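Local coordinates for protein RNA-dependent RNA polymerase (Toscana virus, PDB 6QW0) that probably cleaves capped host messenger RNAs with its manganese-dependent N-terminal endonuclease domain, so supplying capped primers for viral transcription, at residues K92-V97 with E151-D156; I117-E120 with V124-V127; N145-Y150 with L165-V170. All blocks are in the same frame, centred on the assembly; numbering follows the deposited sequence. Where two conformers were deposited one is given.

Interaction 1: residues K92-V97 with E151-D156. Unlike the reference sequence in segment 151-156: D156 (reference Asn).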
# COMPACT_ATOMS: atom_id res chain seq x y z
N LYS A 92 0.28 12.25 4.87
CA LYS A 92 1.65 12.70 5.10
C LYS A 92 2.31 13.08 3.77
O LYS A 92 2.41 12.26 2.86
CB LYS A 92 2.45 11.63 5.83
CG LYS A 92 3.74 12.14 6.44
CD LYS A 92 4.82 11.08 6.48
CE LYS A 92 4.89 10.45 7.85
NZ LYS A 92 5.43 9.06 7.79
N LYS A 93 2.75 14.33 3.68
CA LYS A 93 3.32 14.89 2.46
C LYS A 93 4.84 14.77 2.47
O LYS A 93 5.47 14.70 3.53
CB LYS A 93 2.95 16.37 2.32
CG LYS A 93 1.49 16.71 2.62
CD LYS A 93 0.61 16.36 1.44
CE LYS A 93 -0.80 16.89 1.63
NZ LYS A 93 -1.61 16.58 0.41
N PHE A 94 5.42 14.74 1.26
CA PHE A 94 6.87 14.80 1.14
C PHE A 94 7.45 15.93 1.98
O PHE A 94 8.49 15.77 2.63
CB PHE A 94 7.28 14.98 -0.33
CG PHE A 94 7.29 13.70 -1.12
CD1 PHE A 94 8.18 12.69 -0.82
CD2 PHE A 94 6.42 13.53 -2.19
CE1 PHE A 94 8.19 11.50 -1.56
CE2 PHE A 94 6.43 12.37 -2.93
CZ PHE A 94 7.31 11.36 -2.62
N VAL A 95 6.77 17.09 1.99
CA VAL A 95 7.32 18.28 2.62
C VAL A 95 7.45 18.09 4.13
O VAL A 95 8.31 18.71 4.77
CB VAL A 95 6.47 19.52 2.27
CG1 VAL A 95 5.16 19.56 3.09
CG2 VAL A 95 7.27 20.80 2.49
N GLU A 96 6.62 17.23 4.72
CA GLU A 96 6.74 16.98 6.15
C GLU A 96 8.00 16.21 6.50
O GLU A 96 8.46 16.28 7.64
CB GLU A 96 5.50 16.24 6.66
CG GLU A 96 4.20 16.88 6.23
CD GLU A 96 3.00 16.06 6.65
OE1 GLU A 96 3.03 15.50 7.76
OE2 GLU A 96 2.05 15.95 5.85
N VAL A 97 8.56 15.47 5.55
CA VAL A 97 9.75 14.68 5.79
C VAL A 97 11.01 15.38 5.31
O VAL A 97 12.06 15.28 5.94
CB VAL A 97 9.59 13.29 5.13
CG1 VAL A 97 10.88 12.49 5.24
CG2 VAL A 97 8.44 12.53 5.77
N GLU A 151 8.07 9.32 -9.28
CA GLU A 151 9.50 9.15 -9.52
C GLU A 151 10.24 10.48 -9.50
O GLU A 151 11.38 10.54 -9.02
CB GLU A 151 9.74 8.41 -10.84
CG GLU A 151 9.12 9.08 -12.04
CD GLU A 151 9.90 8.89 -13.31
OE1 GLU A 151 11.14 8.76 -13.24
OE2 GLU A 151 9.27 8.86 -14.39
N ILE A 152 9.63 11.55 -10.02
CA ILE A 152 10.30 12.85 -10.04
C ILE A 152 10.52 13.35 -8.62
O ILE A 152 11.63 13.77 -8.25
CB ILE A 152 9.50 13.86 -10.88
CG1 ILE A 152 9.65 13.56 -12.38
CG2 ILE A 152 9.95 15.29 -10.58
CD1 ILE A 152 8.95 14.57 -13.27
N ALA A 153 9.47 13.33 -7.80
CA ALA A 153 9.63 13.82 -6.43
C ALA A 153 10.63 12.97 -5.66
O ALA A 153 11.41 13.50 -4.86
CB ALA A 153 8.28 13.84 -5.71
N CYS A 154 10.64 11.65 -5.89
CA CYS A 154 11.58 10.79 -5.17
C CYS A 154 13.02 11.02 -5.64
O CYS A 154 13.95 11.06 -4.82
CB CYS A 154 11.21 9.32 -5.34
SG CYS A 154 9.70 8.82 -4.50
N LEU A 155 13.23 11.13 -6.96
CA LEU A 155 14.57 11.40 -7.46
C LEU A 155 15.13 12.69 -6.88
O LEU A 155 16.25 12.73 -6.34
CB LEU A 155 14.58 11.46 -8.99
CG LEU A 155 15.97 11.68 -9.62
CD1 LEU A 155 16.89 10.53 -9.23
CD2 LEU A 155 15.85 11.78 -11.13
N ASP A 156 14.36 13.78 -6.97
CA ASP A 156 14.85 15.06 -6.47
C ASP A 156 15.18 15.01 -4.98
O ASP A 156 16.21 15.55 -4.55
CB ASP A 156 13.82 16.15 -6.74
CG ASP A 156 13.68 16.48 -8.21
OD1 ASP A 156 14.47 15.98 -9.04
OD2 ASP A 156 12.76 17.26 -8.55
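F94, A153 and C154 form a small apolar contact where the short helix 94-98 meets the C-terminal part of the long helix 136-157, in the buried layer beside the central sheet. The aromatic ring does the reaching: the CA atoms of F94 and A153 stay 8.1 Å apart, and the phenyl group spans the distance between the two helices. A chi1 of -81° sets CG of F94 opposite its own carbonyl carbon, sending the ring toward the second helix. There F94 CE2 comes to 3.6 Å from A153 CB, with F94 CD2 a little farther off at 4.0 Å from the same methyl. The neighbouring corner is taken by sulfur, with F94 CZ 4.0 Å from C154 SG. That sulfur stands 5.1 Å from the centroid of the F94 ring and 70° off the ring normal, an oblique sulfur-aromatic contact.

Methyl and thiol thus meet one end of the ring from successive positions of a helical turn, all three residues being buried. Q111, P113, I116, Y150 and R157 also touch F94. On the first segment, K93 N donates to E96 OE2 at 2.8 Å, entering from above the carboxylate plane, while the backbone N of E96 returns to K93 O; this pair links K93 and E96 across the first turn. The short helix and the long helix pack together on the V126 face of the sheet in this PD-(D/E)XK-clan nuclease, with the side chain of F94 about 11 Å from a bound manganese ion.

Interaction 2: residues I117-E120 with V124-V127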
# COMPACT_ATOMS: atom_id res chain seq x y z
N ILE A 117 8.60 6.23 5.05
CA ILE A 117 9.19 5.63 6.24
C ILE A 117 10.64 6.07 6.35
O ILE A 117 11.45 5.82 5.45
CB ILE A 117 9.10 4.10 6.20
CG1 ILE A 117 7.65 3.66 5.96
CG2 ILE A 117 9.65 3.50 7.48
CD1 ILE A 117 7.53 2.22 5.51
N GLU A 118 10.99 6.70 7.47
CA GLU A 118 12.34 7.18 7.74
C GLU A 118 13.01 6.25 8.75
O GLU A 118 12.42 5.93 9.78
CB GLU A 118 12.27 8.63 8.24
CG GLU A 118 13.52 9.21 8.87
CD GLU A 118 13.85 10.60 8.36
OE1 GLU A 118 12.92 11.44 8.27
OE2 GLU A 118 15.02 10.86 8.03
N THR A 119 14.24 5.83 8.46
CA THR A 119 15.02 4.98 9.36
C THR A 119 16.14 5.77 10.03
O THR A 119 16.56 6.83 9.54
CB THR A 119 15.63 3.78 8.62
OG1 THR A 119 16.63 4.22 7.70
CG2 THR A 119 14.56 3.01 7.86
N GLU A 120 16.65 5.24 11.15
CA GLU A 120 17.73 5.91 11.86
C GLU A 120 19.00 6.00 11.03
O GLU A 120 19.73 6.99 11.09
CB GLU A 120 18.01 5.20 13.19
CG GLU A 120 16.86 5.25 14.17
CD GLU A 120 17.20 4.63 15.51
OE1 GLU A 120 18.36 4.18 15.69
OE2 GLU A 120 16.32 4.58 16.38
N VAL A 124 15.17 6.55 3.37
CA VAL A 124 13.74 6.83 3.33
C VAL A 124 13.09 5.85 2.36
O VAL A 124 13.56 5.67 1.24
CB VAL A 124 13.44 8.28 2.91
CG1 VAL A 124 11.94 8.48 2.81
CG2 VAL A 124 14.07 9.26 3.92
N TYR A 125 12.02 5.20 2.81
CA TYR A 125 11.31 4.23 1.99
C TYR A 125 9.95 4.81 1.63
O TYR A 125 9.19 5.20 2.52
CB TYR A 125 11.21 2.89 2.72
CG TYR A 125 12.57 2.32 3.04
CD1 TYR A 125 13.25 1.52 2.13
CD2 TYR A 125 13.21 2.63 4.24
CE1 TYR A 125 14.52 1.02 2.41
CE2 TYR A 125 14.48 2.14 4.53
CZ TYR A 125 15.12 1.34 3.61
OH TYR A 125 16.38 0.85 3.91
N VAL A 126 9.66 4.90 0.34
CA VAL A 126 8.39 5.42 -0.15
C VAL A 126 7.61 4.24 -0.72
O VAL A 126 8.14 3.50 -1.56
CB VAL A 126 8.60 6.53 -1.20
CG1 VAL A 126 7.29 6.96 -1.82
CG2 VAL A 126 9.34 7.73 -0.58
N VAL A 127 6.38 4.04 -0.24
CA VAL A 127 5.58 2.88 -0.62
C VAL A 127 4.23 3.38 -1.15
O VAL A 127 3.59 4.22 -0.51
CB VAL A 127 5.37 1.91 0.55
CG1 VAL A 127 4.64 0.66 0.07
CG2 VAL A 127 6.70 1.52 1.19
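I117 and Y125 are joined by two backbone hydrogen bonds as an antiparallel hydrogen-bonded pair. I117 N donates to Y125 O at 2.8 Å, and Y125 N returns to I117 O at 2.8 Å. Both are nearly straight, with N-H...O angles of 166° and 168°, and both donors lie in the carbonyl plane of their acceptor. E118 and V124 follow as a non-hydrogen-bonded pair, their CA atoms 4.6 Å apart. A CA-H...O contact supplements the ladder: V124 CA is 3.3 Å from I117 O, so this carbonyl meets an N-H and a C-H from consecutive residues of the facing strand.

Apolar contacts gather on the face that bears I117 and Y125. Their CB atoms are 4.2 Å apart, and the outer methyl of I117 extends along the sheet toward V127, where I117 CD1 and V127 CG2 make a looser contact of 4.5 Å. Past the end of its strand, T119 brings a methyl up to the tyrosine: CG2 lies in the plane of the Y125 ring at its edge, 3.4 Å from Y125 CE2, a tight fit. A chi1 of 68° places T119 OG1 between backbone N and carbonyl carbon and leaves CG2 directed at the ring edge, the two side chains crossing at about a right angle. OG1 is hydrogen-bonded to H123 N, which ties T119 across the connecting turn.

These contacts build the beta hairpin of strands 115-118 and 124-131. D114 directly precedes the first strand, and E128 and F129 lie on the second, just beyond V127; all three are residues of the manganese site, an order consistent with the PD-(D/E)XK nuclease core.

Interaction 3: residues N145-Y150 with L165-V170; sequences NKIAKY and LYIIAV
Helix 145-150 lies over strand 165-170 with its axis 9.2 Å from that of the strand and runs largely against it, the two N-to-C directions differing by 146°. I147 and I167 make the closest approach: their CG1 atoms are 3.6 Å apart, and the two branched chains cross obliquely. A bend in the strand residue, chi2 -69°, turns CD1 of I167 along the helix surface, where it lies 4.0 Å from I147 CG1 and also 4.0 Å from K146 CB. One isoleucine of the strand thereby meets two successive helix residues. L165, two places earlier on the same face of the strand, adds the second point of support, with its CD2 4.3 Å from I147 CA and 4.4 Å from I147 CG2. The contact is wholly apolar.

Helix 136-157 is the connection of a beta-alpha-beta crossover between the parallel neighbours 124-131 and 163-171, and here it packs back on the second of these strands, as in the core of PD-(D/E)XK nucleases. I167 itself is held in place through its backbone: I167 N is hydrogen-bonded to N178 OD1, and I167 O to S177 OG. K146 contributes only the base of its chain to the packing. A bend at chi2, -55°, leads the rest away from the strand residues, and this side chain lies about 5 Å from a manganese ion, which puts it at the metal site; a bound sulfate, probably from the crystallisation liquor, is about 4 Å from the same side chain.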
# COMPACT_ATOMS: atom_id res chain seq x y z
N ASN A 145 2.26 3.10 -13.58
CA ASN A 145 1.68 4.43 -13.47
C ASN A 145 2.02 5.08 -12.14
O ASN A 145 2.29 6.28 -12.08
CB ASN A 145 0.16 4.36 -13.69
CG ASN A 145 -0.20 4.11 -15.15
OD1 ASN A 145 0.59 4.38 -16.05
ND2 ASN A 145 -1.41 3.61 -15.38
N LYS A 146 2.04 4.30 -11.05
CA LYS A 146 2.39 4.89 -9.76
C LYS A 146 3.88 5.23 -9.69
O LYS A 146 4.25 6.24 -9.07
CB LYS A 146 2.01 3.96 -8.61
CG LYS A 146 0.53 3.79 -8.42
CD LYS A 146 -0.18 5.11 -8.25
CE LYS A 146 -1.65 4.89 -7.87
NZ LYS A 146 -2.37 6.20 -7.75
N ILE A 147 4.75 4.43 -10.32
CA ILE A 147 6.15 4.82 -10.41
C ILE A 147 6.27 6.14 -11.15
O ILE A 147 6.94 7.07 -10.68
CB ILE A 147 6.99 3.72 -11.09
CG1 ILE A 147 7.09 2.49 -10.19
CG2 ILE A 147 8.39 4.25 -11.43
CD1 ILE A 147 7.77 1.33 -10.85
N ALA A 148 5.57 6.27 -12.28
CA ALA A 148 5.61 7.52 -13.03
C ALA A 148 5.09 8.69 -12.20
O ALA A 148 5.57 9.82 -12.36
CB ALA A 148 4.79 7.39 -14.31
N LYS A 149 4.12 8.45 -11.32
CA LYS A 149 3.50 9.53 -10.57
C LYS A 149 4.45 10.10 -9.53
O LYS A 149 4.41 11.31 -9.26
CB LYS A 149 2.22 9.02 -9.92
CG LYS A 149 1.48 10.06 -9.07
CD LYS A 149 0.30 9.41 -8.37
CE LYS A 149 -0.55 10.45 -7.64
NZ LYS A 149 -1.29 11.32 -8.61
N TYR A 150 5.30 9.27 -8.93
CA TYR A 150 6.13 9.69 -7.81
C TYR A 150 7.62 9.76 -8.10
O TYR A 150 8.37 10.23 -7.24
CB TYR A 150 5.89 8.74 -6.62
CG TYR A 150 4.50 8.90 -6.07
CD1 TYR A 150 4.12 10.09 -5.46
CD2 TYR A 150 3.55 7.89 -6.19
CE1 TYR A 150 2.84 10.27 -4.96
CE2 TYR A 150 2.26 8.06 -5.69
CZ TYR A 150 1.93 9.25 -5.08
OH TYR A 150 0.66 9.44 -4.58
N LEU A 165 11.95 3.22 -3.69
CA LEU A 165 10.54 3.39 -4.06
C LEU A 165 9.92 2.01 -4.28
O LEU A 165 10.37 1.27 -5.16
CB LEU A 165 10.40 4.23 -5.33
CG LEU A 165 9.01 4.37 -5.94
CD1 LEU A 165 8.02 5.00 -4.96
CD2 LEU A 165 9.08 5.19 -7.23
N TYR A 166 8.88 1.69 -3.51
CA TYR A 166 8.23 0.39 -3.57
C TYR A 166 6.77 0.55 -3.95
O TYR A 166 6.11 1.50 -3.51
CB TYR A 166 8.33 -0.36 -2.23
CG TYR A 166 9.69 -0.92 -1.92
CD1 TYR A 166 10.20 -2.01 -2.64
CD2 TYR A 166 10.49 -0.34 -0.92
CE1 TYR A 166 11.45 -2.54 -2.35
CE2 TYR A 166 11.74 -0.86 -0.63
CZ TYR A 166 12.23 -1.94 -1.36
OH TYR A 166 13.47 -2.46 -1.07
N ILE A 167 6.26 -0.40 -4.73
CA ILE A 167 4.88 -0.40 -5.22
C ILE A 167 4.25 -1.74 -4.90
O ILE A 167 4.92 -2.77 -5.03
CB ILE A 167 4.81 -0.17 -6.75
CG1 ILE A 167 5.66 1.03 -7.17
CG2 ILE A 167 3.36 -0.03 -7.20
CD1 ILE A 167 5.15 2.38 -6.72
N ILE A 168 2.98 -1.73 -4.51
CA ILE A 168 2.16 -2.95 -4.47
C ILE A 168 0.90 -2.69 -5.29
O ILE A 168 0.09 -1.82 -4.93
CB ILE A 168 1.77 -3.37 -3.04
CG1 ILE A 168 2.99 -3.39 -2.12
CG2 ILE A 168 1.11 -4.74 -3.07
CD1 ILE A 168 2.64 -3.69 -0.66
N ALA A 169 0.72 -3.45 -6.38
CA ALA A 169 -0.48 -3.38 -7.21
C ALA A 169 -1.24 -4.70 -7.14
O ALA A 169 -0.70 -5.74 -7.52
CB ALA A 169 -0.12 -3.08 -8.67
N VAL A 170 -2.49 -4.67 -6.64
CA VAL A 170 -3.26 -5.90 -6.45
C VAL A 170 -4.26 -6.07 -7.59
O VAL A 170 -4.83 -5.09 -8.09
CB VAL A 170 -3.98 -5.92 -5.08
CG1 VAL A 170 -5.00 -4.80 -5.00
CG2 VAL A 170 -4.62 -7.28 -4.82

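Following the chain from the N terminus, segment 92-97 opens interaction 1, which closes only when the end of helix 136-157 comes back at 151-156. Interaction 2 is nested inside this long loop as the local closure of the hairpin. Interaction 3 begins earlier on the same helix, at 145-150, and closes at 165-170, so it crosses interaction 1 and follows interaction 2 in series. F94 joins the three: its ring touches V126 of the hairpin and Y150 of the helix, while C154 packs on V126 and L165. V126 and Y166 are neighbours in the sheet, so the contacts tie the short helix, the hairpin, the long helix and strand 163-171 together.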